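Local coordinates for ThiJ/pfpI family protein (Bacillus anthracis, PDB 3EFE) that is of unknown function but belongs to the DJ-1/PfpI family, a broad group that includes chaperones and proteases, and assembles as a two-chain unit, at residues T5-Y11 with E73-I79; W19-L24 with P169-A173; K128-L134 with Y150-V156. All blocks are in the same frame, centred on the assembly; numbering follows the deposited sequence.

Contact 1 of 3, residues T5-Y11 with E73-I79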
loop_
_atom_site.group_PDB
_atom_site.type_symbol
_atom_site.label_atom_id
_atom_site.label_comp_id
_atom_site.label_asym_id
_atom_site.label_seq_id
_atom_site.Cartn_x
_atom_site.Cartn_y
_atom_site.Cartn_z
ATOM N N THR D 5 -13.263 -19.287 -2.693
ATOM C CA THR D 5 -13.726 -17.870 -2.743
ATOM C C THR D 5 -13.949 -17.358 -4.159
ATOM O O THR D 5 -13.069 -17.491 -5.014
ATOM C CB THR D 5 -12.688 -16.951 -2.044
ATOM O OG1 THR D 5 -12.544 -17.380 -0.679
ATOM C CG2 THR D 5 -13.050 -15.434 -2.151
ATOM N N LYS D 6 -15.114 -16.748 -4.386
ATOM C CA LYS D 6 -15.535 -16.348 -5.733
ATOM C C LYS D 6 -15.511 -14.834 -5.934
ATOM O O LYS D 6 -15.195 -14.378 -7.030
ATOM C CB LYS D 6 -16.908 -16.950 -6.081
ATOM C CG LYS D 6 -16.815 -18.459 -6.330
ATOM C CD LYS D 6 -18.062 -19.091 -7.006
ATOM C CE LYS D 6 -17.684 -20.283 -7.908
ATOM N NZ LYS D 6 -17.663 -19.877 -9.392
ATOM N N LYS D 7 -15.802 -14.042 -4.902
ATOM C CA LYS D 7 -15.668 -12.571 -5.021
ATOM C C LYS D 7 -14.830 -11.988 -3.893
ATOM O O LYS D 7 -14.689 -12.600 -2.869
ATOM C CB LYS D 7 -17.041 -11.919 -5.097
ATOM C CG LYS D 7 -17.939 -12.713 -6.052
ATOM C CD LYS D 7 -19.035 -11.889 -6.659
ATOM C CE LYS D 7 -19.748 -12.694 -7.744
ATOM N NZ LYS D 7 -20.391 -13.964 -7.191
ATOM N N ALA D 8 -14.202 -10.856 -4.152
ATOM C CA ALA D 8 -13.433 -10.126 -3.183
ATOM C C ALA D 8 -13.932 -8.711 -3.236
ATOM O O ALA D 8 -14.012 -8.130 -4.269
ATOM C CB ALA D 8 -11.944 -10.198 -3.453
ATOM N N PHE D 9 -14.349 -8.223 -2.082
ATOM C CA PHE D 9 -14.827 -6.839 -1.909
ATOM C C PHE D 9 -13.866 -6.030 -1.087
ATOM O O PHE D 9 -13.370 -6.511 -0.086
ATOM C CB PHE D 9 -16.189 -6.839 -1.230
ATOM C CG PHE D 9 -17.255 -7.493 -2.065
ATOM C CD1 PHE D 9 -17.749 -6.855 -3.196
ATOM C CD2 PHE D 9 -17.736 -8.721 -1.733
ATOM C CE1 PHE D 9 -18.711 -7.404 -3.954
ATOM C CE2 PHE D 9 -18.735 -9.339 -2.536
ATOM C CZ PHE D 9 -19.205 -8.636 -3.661
ATOM N N LEU D 10 -13.575 -4.802 -1.523
ATOM C CA LEU D 10 -12.890 -3.872 -0.649
ATOM C C LEU D 10 -13.835 -2.738 -0.353
ATOM O O LEU D 10 -14.215 -1.946 -1.228
ATOM C CB LEU D 10 -11.616 -3.365 -1.327
ATOM C CG LEU D 10 -10.825 -2.280 -0.590
ATOM C CD1 LEU D 10 -10.076 -2.867 0.644
ATOM C CD2 LEU D 10 -9.959 -1.458 -1.564
ATOM N N TYR D 11 -14.176 -2.582 0.899
ATOM C CA TYR D 11 -14.908 -1.369 1.334
ATOM C C TYR D 11 -14.061 -0.113 1.220
ATOM O O TYR D 11 -12.981 -0.002 1.850
ATOM C CB TYR D 11 -15.463 -1.601 2.737
ATOM C CG TYR D 11 -16.332 -0.484 3.267
ATOM C CD1 TYR D 11 -17.526 -0.123 2.629
ATOM C CD2 TYR D 11 -15.973 0.189 4.428
ATOM C CE1 TYR D 11 -18.320 0.916 3.149
ATOM C CE2 TYR D 11 -16.755 1.174 4.953
ATOM C CZ TYR D 11 -17.922 1.558 4.300
ATOM O OH TYR D 11 -18.666 2.597 4.847
ATOM N N GLU D 73 -21.707 -13.524 0.575
ATOM C CA GLU D 73 -22.103 -14.926 0.444
ATOM C C GLU D 73 -21.035 -15.775 1.094
ATOM O O GLU D 73 -19.931 -15.285 1.349
ATOM C CB GLU D 73 -22.259 -15.325 -1.033
ATOM C CG GLU D 73 -23.649 -15.053 -1.650
ATOM C CD GLU D 73 -23.615 -14.980 -3.216
ATOM O OE1 GLU D 73 -22.719 -15.612 -3.854
ATOM O OE2 GLU D 73 -24.473 -14.268 -3.817
ATOM N N SER D 74 -21.368 -17.043 1.371
ATOM C CA SER D 74 -20.473 -17.888 2.120
ATOM C C SER D 74 -19.233 -17.857 1.282
ATOM O O SER D 74 -19.298 -17.878 0.050
ATOM C CB SER D 74 -21.009 -19.326 2.280
ATOM O OG SER D 74 -20.401 -20.023 3.406
ATOM N N LYS D 75 -18.103 -17.758 1.952
ATOM C CA LYS D 75 -16.788 -17.720 1.307
ATOM C C LYS D 75 -16.441 -16.527 0.363
ATOM O O LYS D 75 -15.351 -16.563 -0.240
ATOM C CB LYS D 75 -16.523 -19.003 0.579
ATOM C CG LYS D 75 -16.923 -20.277 1.295
ATOM C CD LYS D 75 -16.576 -20.373 2.789
ATOM C CE LYS D 75 -17.105 -21.744 3.407
ATOM N NZ LYS D 75 -18.548 -22.145 3.007
ATOM N N ASP D 76 -17.294 -15.482 0.250
ATOM C CA ASP D 76 -16.866 -14.239 -0.420
ATOM C C ASP D 76 -15.770 -13.682 0.472
ATOM O O ASP D 76 -15.585 -14.149 1.584
ATOM C CB ASP D 76 -18.025 -13.232 -0.618
ATOM C CG ASP D 76 -18.931 -13.558 -1.883
ATOM O OD1 ASP D 76 -18.440 -14.341 -2.735
ATOM O OD2 ASP D 76 -20.081 -13.016 -2.040
ATOM N N LEU D 77 -15.017 -12.723 -0.024
ATOM C CA LEU D 77 -14.027 -11.988 0.807
ATOM C C LEU D 77 -14.439 -10.536 0.914
ATOM O O LEU D 77 -14.677 -9.876 -0.120
ATOM C CB LEU D 77 -12.556 -12.107 0.279
ATOM C CG LEU D 77 -11.438 -11.216 0.967
ATOM C CD1 LEU D 77 -11.038 -11.673 2.419
ATOM C CD2 LEU D 77 -10.181 -11.138 0.018
ATOM N N LEU D 78 -14.506 -10.053 2.157
ATOM C CA LEU D 78 -14.705 -8.606 2.449
ATOM C C LEU D 78 -13.541 -8.001 3.226
ATOM O O LEU D 78 -13.336 -8.345 4.355
ATOM C CB LEU D 78 -15.977 -8.367 3.250
ATOM C CG LEU D 78 -16.347 -6.913 3.590
ATOM C CD1 LEU D 78 -16.588 -6.031 2.367
ATOM C CD2 LEU D 78 -17.561 -6.905 4.565
ATOM N N ILE D 79 -12.777 -7.109 2.559
ATOM C CA ILE D 79 -11.666 -6.349 3.160
ATOM C C ILE D 79 -12.145 -4.991 3.818
ATOM O O ILE D 79 -12.749 -4.093 3.163
ATOM C CB ILE D 79 -10.514 -6.053 2.129
ATOM C CG1 ILE D 79 -10.065 -7.340 1.468
ATOM C CG2 ILE D 79 -9.304 -5.315 2.797
ATOM C CD1 ILE D 79 -9.440 -7.182 0.054
HETATM O O HOH W 1 -17.377 -17.333 -2.601
#

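Contact 2 of 3, residues W19-L24 with P169-A173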
loop_
_atom_site.group_PDB
_atom_site.type_symbol
_atom_site.label_atom_id
_atom_site.label_comp_id
_atom_site.label_asym_id
_atom_site.label_seq_id
_atom_site.Cartn_x
_atom_site.Cartn_y
_atom_site.Cartn_z
ATOM N N TRP D 19 -1.734 2.100 2.912
ATOM C CA TRP D 19 -0.674 1.143 3.094
ATOM C C TRP D 19 -1.254 -0.165 3.589
ATOM O O TRP D 19 -0.581 -1.166 3.553
ATOM C CB TRP D 19 0.418 1.682 3.990
ATOM C CG TRP D 19 0.046 1.743 5.357
ATOM C CD1 TRP D 19 0.234 0.779 6.283
ATOM C CD2 TRP D 19 -0.632 2.806 6.003
ATOM N NE1 TRP D 19 -0.260 1.161 7.434
ATOM C CE2 TRP D 19 -0.829 2.401 7.309
ATOM C CE3 TRP D 19 -1.163 4.041 5.569
ATOM C CZ2 TRP D 19 -1.477 3.192 8.252
ATOM C CZ3 TRP D 19 -1.771 4.836 6.487
ATOM C CH2 TRP D 19 -1.952 4.402 7.822
ATOM N N GLU D 20 -2.530 -0.172 3.982
ATOM C CA GLU D 20 -3.049 -1.283 4.803
ATOM C C GLU D 20 -3.613 -2.413 3.904
ATOM O O GLU D 20 -3.559 -3.591 4.272
ATOM C CB GLU D 20 -4.033 -0.790 5.846
ATOM C CG GLU D 20 -3.319 -0.120 6.982
ATOM C CD GLU D 20 -4.173 0.435 8.003
ATOM O OE1 GLU D 20 -5.422 0.285 7.918
ATOM O OE2 GLU D 20 -3.574 1.012 8.957
ATOM N N TYR D 21 -4.067 -2.059 2.718
ATOM C CA TYR D 21 -4.722 -3.019 1.774
ATOM C C TYR D 21 -3.943 -3.255 0.507
ATOM O O TYR D 21 -4.302 -4.141 -0.205
ATOM C CB TYR D 21 -6.204 -2.661 1.425
ATOM C CG TYR D 21 -6.292 -1.295 0.919
ATOM C CD1 TYR D 21 -5.908 -0.993 -0.383
ATOM C CD2 TYR D 21 -6.600 -0.224 1.787
ATOM C CE1 TYR D 21 -5.884 0.314 -0.812
ATOM C CE2 TYR D 21 -6.592 1.050 1.335
ATOM C CZ TYR D 21 -6.259 1.316 0.059
ATOM O OH TYR D 21 -6.237 2.583 -0.375
ATOM N N GLY D 22 -2.836 -2.555 0.281
ATOM C CA GLY D 22 -2.157 -2.547 -1.010
ATOM C C GLY D 22 -1.575 -3.861 -1.524
ATOM O O GLY D 22 -1.749 -4.201 -2.667
ATOM N N TYR D 23 -0.817 -4.533 -0.669
ATOM C CA TYR D 23 -0.340 -5.894 -0.862
ATOM C C TYR D 23 -1.474 -6.871 -1.153
ATOM O O TYR D 23 -1.432 -7.650 -2.137
ATOM C CB TYR D 23 0.363 -6.361 0.406
ATOM C CG TYR D 23 1.742 -5.733 0.774
ATOM C CD1 TYR D 23 2.828 -5.869 -0.063
ATOM C CD2 TYR D 23 1.935 -5.070 1.994
ATOM C CE1 TYR D 23 4.036 -5.378 0.270
ATOM C CE2 TYR D 23 3.172 -4.517 2.338
ATOM C CZ TYR D 23 4.215 -4.693 1.468
ATOM O OH TYR D 23 5.460 -4.199 1.749
ATOM N N LEU D 24 -2.481 -6.867 -0.293
ATOM C CA LEU D 24 -3.537 -7.853 -0.430
ATOM C C LEU D 24 -4.283 -7.715 -1.741
ATOM O O LEU D 24 -4.410 -8.657 -2.493
ATOM C CB LEU D 24 -4.508 -7.772 0.770
ATOM C CG LEU D 24 -5.610 -8.827 0.869
ATOM C CD1 LEU D 24 -5.044 -10.339 0.659
ATOM C CD2 LEU D 24 -6.355 -8.665 2.175
ATOM N N PRO D 169 0.569 -4.775 7.490
ATOM C CA PRO D 169 -0.139 -5.143 6.243
ATOM C C PRO D 169 0.307 -6.428 5.503
ATOM O O PRO D 169 -0.518 -7.060 4.809
ATOM C CB PRO D 169 0.029 -3.911 5.366
ATOM C CG PRO D 169 1.088 -3.089 5.980
ATOM C CD PRO D 169 1.320 -3.511 7.357
ATOM N N LEU D 170 1.584 -6.809 5.607
ATOM C CA LEU D 170 2.104 -8.039 4.953
ATOM C C LEU D 170 1.582 -9.240 5.637
ATOM O O LEU D 170 1.227 -10.243 4.970
ATOM C CB LEU D 170 3.608 -8.155 5.099
ATOM C CG LEU D 170 4.626 -8.014 3.973
ATOM C CD1 LEU D 170 6.048 -8.527 4.426
ATOM C CD2 LEU D 170 4.129 -8.723 2.697
ATOM N N GLU D 171 1.644 -9.203 6.978
ATOM C CA GLU D 171 1.090 -10.257 7.815
ATOM C C GLU D 171 -0.436 -10.407 7.608
ATOM O O GLU D 171 -0.952 -11.536 7.534
ATOM C CB GLU D 171 1.358 -9.978 9.335
ATOM C CG GLU D 171 2.726 -10.264 9.760
ATOM C CD GLU D 171 3.726 -9.205 9.321
ATOM O OE1 GLU D 171 3.350 -8.024 8.934
ATOM O OE2 GLU D 171 4.925 -9.585 9.408
ATOM N N PHE D 172 -1.130 -9.262 7.603
ATOM C CA PHE D 172 -2.543 -9.187 7.251
ATOM C C PHE D 172 -2.801 -9.878 5.911
ATOM O O PHE D 172 -3.677 -10.729 5.814
ATOM C CB PHE D 172 -2.995 -7.738 7.244
ATOM C CG PHE D 172 -4.480 -7.511 6.886
ATOM C CD1 PHE D 172 -5.505 -8.054 7.674
ATOM C CD2 PHE D 172 -4.834 -6.743 5.793
ATOM C CE1 PHE D 172 -6.818 -7.797 7.376
ATOM C CE2 PHE D 172 -6.169 -6.530 5.465
ATOM C CZ PHE D 172 -7.157 -6.991 6.299
ATOM N N ALA D 173 -2.029 -9.528 4.904
ATOM C CA ALA D 173 -2.204 -10.033 3.512
ATOM C C ALA D 173 -1.925 -11.530 3.460
ATOM O O ALA D 173 -2.634 -12.287 2.825
ATOM C CB ALA D 173 -1.283 -9.259 2.532
HETATM O O HOH W 2 -2.166 -5.655 2.859
#

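Contact 3 of 3, residues K128-L134 with Y150-V156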
loop_
_atom_site.group_PDB
_atom_site.type_symbol
_atom_site.label_atom_id
_atom_site.label_comp_id
_atom_site.label_asym_id
_atom_site.label_seq_id
_atom_site.Cartn_x
_atom_site.Cartn_y
_atom_site.Cartn_z
ATOM N N LYS D 128 -11.010 -15.153 18.360
ATOM C CA LYS D 128 -9.626 -14.701 18.529
ATOM C C LYS D 128 -9.418 -13.489 17.606
ATOM O O LYS D 128 -9.933 -13.419 16.489
ATOM C CB LYS D 128 -8.587 -15.767 18.176
ATOM C CG LYS D 128 -8.695 -17.147 18.911
ATOM C CD LYS D 128 -8.419 -18.453 18.009
ATOM C CE LYS D 128 -7.335 -18.353 16.860
ATOM N NZ LYS D 128 -5.949 -17.909 17.294
ATOM N N HIS D 129 -8.686 -12.499 18.094
ATOM C CA HIS D 129 -8.502 -11.277 17.340
ATOM C C HIS D 129 -7.354 -10.492 17.919
ATOM O O HIS D 129 -6.908 -10.720 19.054
ATOM C CB HIS D 129 -9.750 -10.448 17.384
ATOM C CG HIS D 129 -10.159 -10.069 18.773
ATOM N ND1 HIS D 129 -9.753 -8.894 19.376
ATOM C CD2 HIS D 129 -10.905 -10.728 19.688
ATOM C CE1 HIS D 129 -10.260 -8.845 20.592
ATOM N NE2 HIS D 129 -10.959 -9.943 20.807
ATOM N N THR D 130 -6.866 -9.571 17.109
ATOM C CA THR D 130 -5.973 -8.537 17.570
ATOM C C THR D 130 -6.500 -7.134 17.147
ATOM O O THR D 130 -7.580 -6.983 16.583
ATOM C CB THR D 130 -4.559 -8.864 17.128
ATOM O OG1 THR D 130 -3.646 -8.141 17.933
ATOM C CG2 THR D 130 -4.316 -8.588 15.628
ATOM N N SER D 131 -5.769 -6.107 17.508
ATOM C CA SER D 131 -6.093 -4.712 17.159
ATOM C C SER D 131 -4.811 -3.957 17.317
ATOM O O SER D 131 -3.808 -4.532 17.639
ATOM C CB SER D 131 -7.213 -4.112 18.011
ATOM O OG SER D 131 -6.840 -3.852 19.357
ATOM N N ASN D 132 -4.824 -2.668 17.065
ATOM C CA ASN D 132 -3.648 -1.865 17.309
ATOM C C ASN D 132 -3.174 -1.928 18.737
ATOM O O ASN D 132 -2.004 -2.032 18.979
ATOM C CB ASN D 132 -3.892 -0.416 16.843
ATOM C CG ASN D 132 -3.941 -0.317 15.320
ATOM O OD1 ASN D 132 -3.188 -1.018 14.622
ATOM N ND2 ASN D 132 -4.805 0.589 14.786
ATOM N N ASN D 133 -4.097 -1.845 19.678
ATOM C CA ASN D 133 -3.757 -1.790 21.102
ATOM C C ASN D 133 -5.005 -2.161 21.916
ATOM O O ASN D 133 -6.078 -1.539 21.745
ATOM C CB ASN D 133 -3.328 -0.346 21.462
ATOM C CG ASN D 133 -3.002 -0.189 22.941
ATOM O OD1 ASN D 133 -3.811 0.349 23.712
ATOM N ND2 ASN D 133 -1.815 -0.700 23.353
ATOM N N LEU D 134 -4.864 -3.158 22.774
ATOM C CA LEU D 134 -5.939 -3.573 23.655
ATOM C C LEU D 134 -6.544 -2.437 24.514
ATOM O O LEU D 134 -7.782 -2.228 24.498
ATOM C CB LEU D 134 -5.382 -4.601 24.604
ATOM C CG LEU D 134 -6.360 -5.239 25.596
ATOM C CD1 LEU D 134 -7.625 -5.782 24.866
ATOM C CD2 LEU D 134 -5.554 -6.300 26.240
ATOM N N TYR D 150 -8.399 -11.757 22.850
ATOM C CA TYR D 150 -7.417 -10.900 22.305
ATOM C C TYR D 150 -6.007 -11.447 22.383
ATOM O O TYR D 150 -5.543 -11.798 23.449
ATOM C CB TYR D 150 -7.460 -9.527 23.038
ATOM C CG TYR D 150 -6.610 -8.448 22.385
ATOM C CD1 TYR D 150 -7.189 -7.493 21.575
ATOM C CD2 TYR D 150 -5.211 -8.407 22.571
ATOM C CE1 TYR D 150 -6.424 -6.503 20.945
ATOM C CE2 TYR D 150 -4.450 -7.454 21.959
ATOM C CZ TYR D 150 -5.071 -6.497 21.137
ATOM O OH TYR D 150 -4.326 -5.541 20.524
ATOM N N GLU D 151 -5.308 -11.379 21.247
ATOM C CA GLU D 151 -3.917 -11.793 21.099
ATOM C C GLU D 151 -3.029 -10.672 20.601
ATOM O O GLU D 151 -3.518 -9.661 20.164
ATOM C CB GLU D 151 -3.832 -12.947 20.093
ATOM C CG GLU D 151 -4.335 -14.209 20.624
ATOM C CD GLU D 151 -4.466 -15.247 19.546
ATOM O OE1 GLU D 151 -3.642 -15.226 18.582
ATOM O OE2 GLU D 151 -5.388 -16.098 19.665
ATOM N N LEU D 152 -1.712 -10.874 20.651
ATOM C CA LEU D 152 -0.715 -9.819 20.297
ATOM C C LEU D 152 -0.539 -9.708 18.797
ATOM O O LEU D 152 -0.193 -8.654 18.309
ATOM C CB LEU D 152 0.665 -10.083 20.943
ATOM C CG LEU D 152 1.092 -9.219 22.152
ATOM C CD1 LEU D 152 -0.038 -8.979 23.217
ATOM C CD2 LEU D 152 2.366 -9.814 22.806
ATOM N N GLY D 153 -0.759 -10.799 18.069
ATOM C CA GLY D 153 -0.791 -10.727 16.630
ATOM C C GLY D 153 0.605 -10.480 16.188
ATOM O O GLY D 153 1.487 -11.168 16.643
ATOM N N PRO D 154 0.841 -9.497 15.311
ATOM C CA PRO D 154 0.017 -8.402 14.793
ATOM C C PRO D 154 -1.082 -8.774 13.757
ATOM O O PRO D 154 -1.739 -7.881 13.267
ATOM C CB PRO D 154 1.078 -7.511 14.103
ATOM C CG PRO D 154 1.995 -8.600 13.440
ATOM C CD PRO D 154 2.166 -9.536 14.631
ATOM N N ALA D 155 -1.186 -10.036 13.370
ATOM C CA ALA D 155 -2.281 -10.590 12.569
ATOM C C ALA D 155 -2.716 -11.933 13.187
ATOM O O ALA D 155 -1.870 -12.754 13.623
ATOM C CB ALA D 155 -1.876 -10.761 11.020
ATOM N N VAL D 156 -4.029 -12.136 13.222
ATOM C CA VAL D 156 -4.654 -13.279 13.884
ATOM C C VAL D 156 -5.775 -13.754 12.957
ATOM O O VAL D 156 -6.543 -12.942 12.381
ATOM C CB VAL D 156 -5.323 -12.865 15.290
ATOM C CG1 VAL D 156 -6.253 -13.958 15.856
ATOM C CG2 VAL D 156 -4.279 -12.344 16.351
HETATM O O HOH W 3 -9.220 -12.443 13.923
#

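Contact 1 of 3, residues T5-Y11 with E73-I79
Ala8, Phe9 and Leu10 pair in parallel with Leu77, Leu78 and Ile79, joining two central strands of the mixed sheet on which this DJ-1/PfpI fold is built. The ladder zigzags between the backbones: Leu77 N binds Lys7 O, Phe9 N reaches Leu77 O at 2.6 Å, Ile79 N meets Phe9 O at 2.8 Å, and Tyr11 N closes the series on Ile79 O. On one face of the sheet Leu10 CD1 presses on Ile79 CG2 at 3.4 Å, a tight approach for two methyls. On the other face Phe9 CB meets Leu78 CD1 at 3.7 Å. With CG of Phe9 anti to its carbonyl carbon (chi1 -64°), the ring turns back along the strand, and Asp76 OD2 lies at its edge, 3.9 Å from CE2. Ahead of the strands the pairing becomes looser and more polar. Thr5 OG1 donates to Lys75 O at 3.0 Å, in the plane of that carbonyl, within the type II turn Glu73-Asp76. Asp76 OD1 accepts a weak bond from Lys7 N and a second from a water that in turn accepts from Lys6 N. Beyond the pair, strand 43-47 bonds to the far edge of strand 8-11; helix 18-30 covers the face of Leu10, Leu77 and Ile79, while helix 92-104 packs against Leu78 and Tyr11.

Contact 2 of 3, residues W19-L24 with P169-A173
The phenol ring of Tyr23 receives Leu170 over one face: CD2 of Leu170 stands 4.0 Å from the ring centroid and almost exactly on the normal, a well-centred CH-pi contact. Pro169 comes to the edge of the same ring, its CB 4.0 Å from Tyr23 CD2. The indole of Trp19 is also met at its edge by this proline, through Pro169 CG against Trp19 CD1, while Glu20 CG lies over an indole face, offset toward the rim. The third ring, that of Phe172, is approached obliquely by Leu24 CD2, 3.9 Å from Phe172 CE2; the two side chains cross at about a right angle. Between these groups Ala173 CB fits against both Tyr23 CB and Leu24 CB.

The short helical segments 19-24 and 169-173, parts of helices 18-30 and 169-179, run at 42° with axes 8.1 Å apart, a close spacing consistent with Pro169 and Ala173, which both point at the other helix, lying at the interface. Glu20 also touches Cys112, which follows strand 107-111 in the place where, in DJ-1/PfpI relatives, the nucleophile-elbow cysteine is found. Helix 18-30 is kinked here: the amides of Tyr23 and Leu24 lack their bond to the preceding turn. No direct hydrogen bond crosses the pair, but one water donates to Glu20 O and to Pro169 O, each at 2.9 Å, and accepts a weak bond from Leu24 N, standing where Glu20 O would otherwise meet that amide. Pro169 CB also lies 3.3 Å from Trp19 O.

Trp19 NE1 is bound by Gly166 O, and Glu20 OE1 by Gly82 N. Tyr23 of the second subunit meets the Trp19 ring, Trp19 of that subunit meets Tyr23, and Pro169 packs on Tyr23 of the second subunit.

Contact 3 of 3, residues K128-L134 with Y150-V156
Tyr150 lies between the facing loop and the first residue of helix 134-140: Thr130 CA sits over one face of its ring, Leu134 CD1 over the opposite face at 4.0 Å from the centroid, and Ser131 OG at the edge, in plane. With CG anti to the backbone N (chi1 -170°), the phenol extends past Thr130 until its OH shares a hydrogen bond of 3.2 Å with Ser131 OG; that serine is bound also to Thr137. The His129 ring stands nearly upright to the phenol, planes 85° apart, and offers one face to Tyr150 CA. His129 NE2 is bound to Gly146 O.

Backbones meet at a single bridge, where Glu151 N donates to His129 O at 2.8 Å, nearly straight. Thr130 OG1 donates a hydrogen bond to Glu151 O at 2.7 Å, tilted out of the carbonyl plane, while Thr130 CB rests on Val156 CG2 at 3.6 Å. The Lys128 chain, bent at chi2, chi3 and chi4, wraps round Glu151 OE2, and NZ reaches its syn lone pair at 3.0 Å, a salt bridge.

Val156 lies on 155-158, an edge strand of the sheet within this chain, preceded by cis-Pro154. A graded chemistry results: a ring held on both faces and bonded at its hydroxyl, backbone carbonyls tied by short bonds, and an outer ion pair, together holding the loop before helix 134-140 against an edge strand's approach.

Contact 1 joins central strands, contact 2 pairs two helices, and contact 3 reaches 155-158, an edge strand of the same sheet within this chain; contacts 1 and 3 have centres about 22 Å apart on opposite sides of the chain's centre. Contact 2 links them, about 16 Å from the first and 15 Å from the third between centres: Leu24 packs on Ile79 and Tyr21 on Leu10, while Glu171 and Phe172 rest on Ala155. Along the chain the segments of contacts 1 and 2 alternate, and contact 3 is nested inside contact 2. Together they tie one alpha/beta domain, a mixed sheet flanked by helices; contacts 1 and 2 both reach the second subunit, contact 2 more extensively.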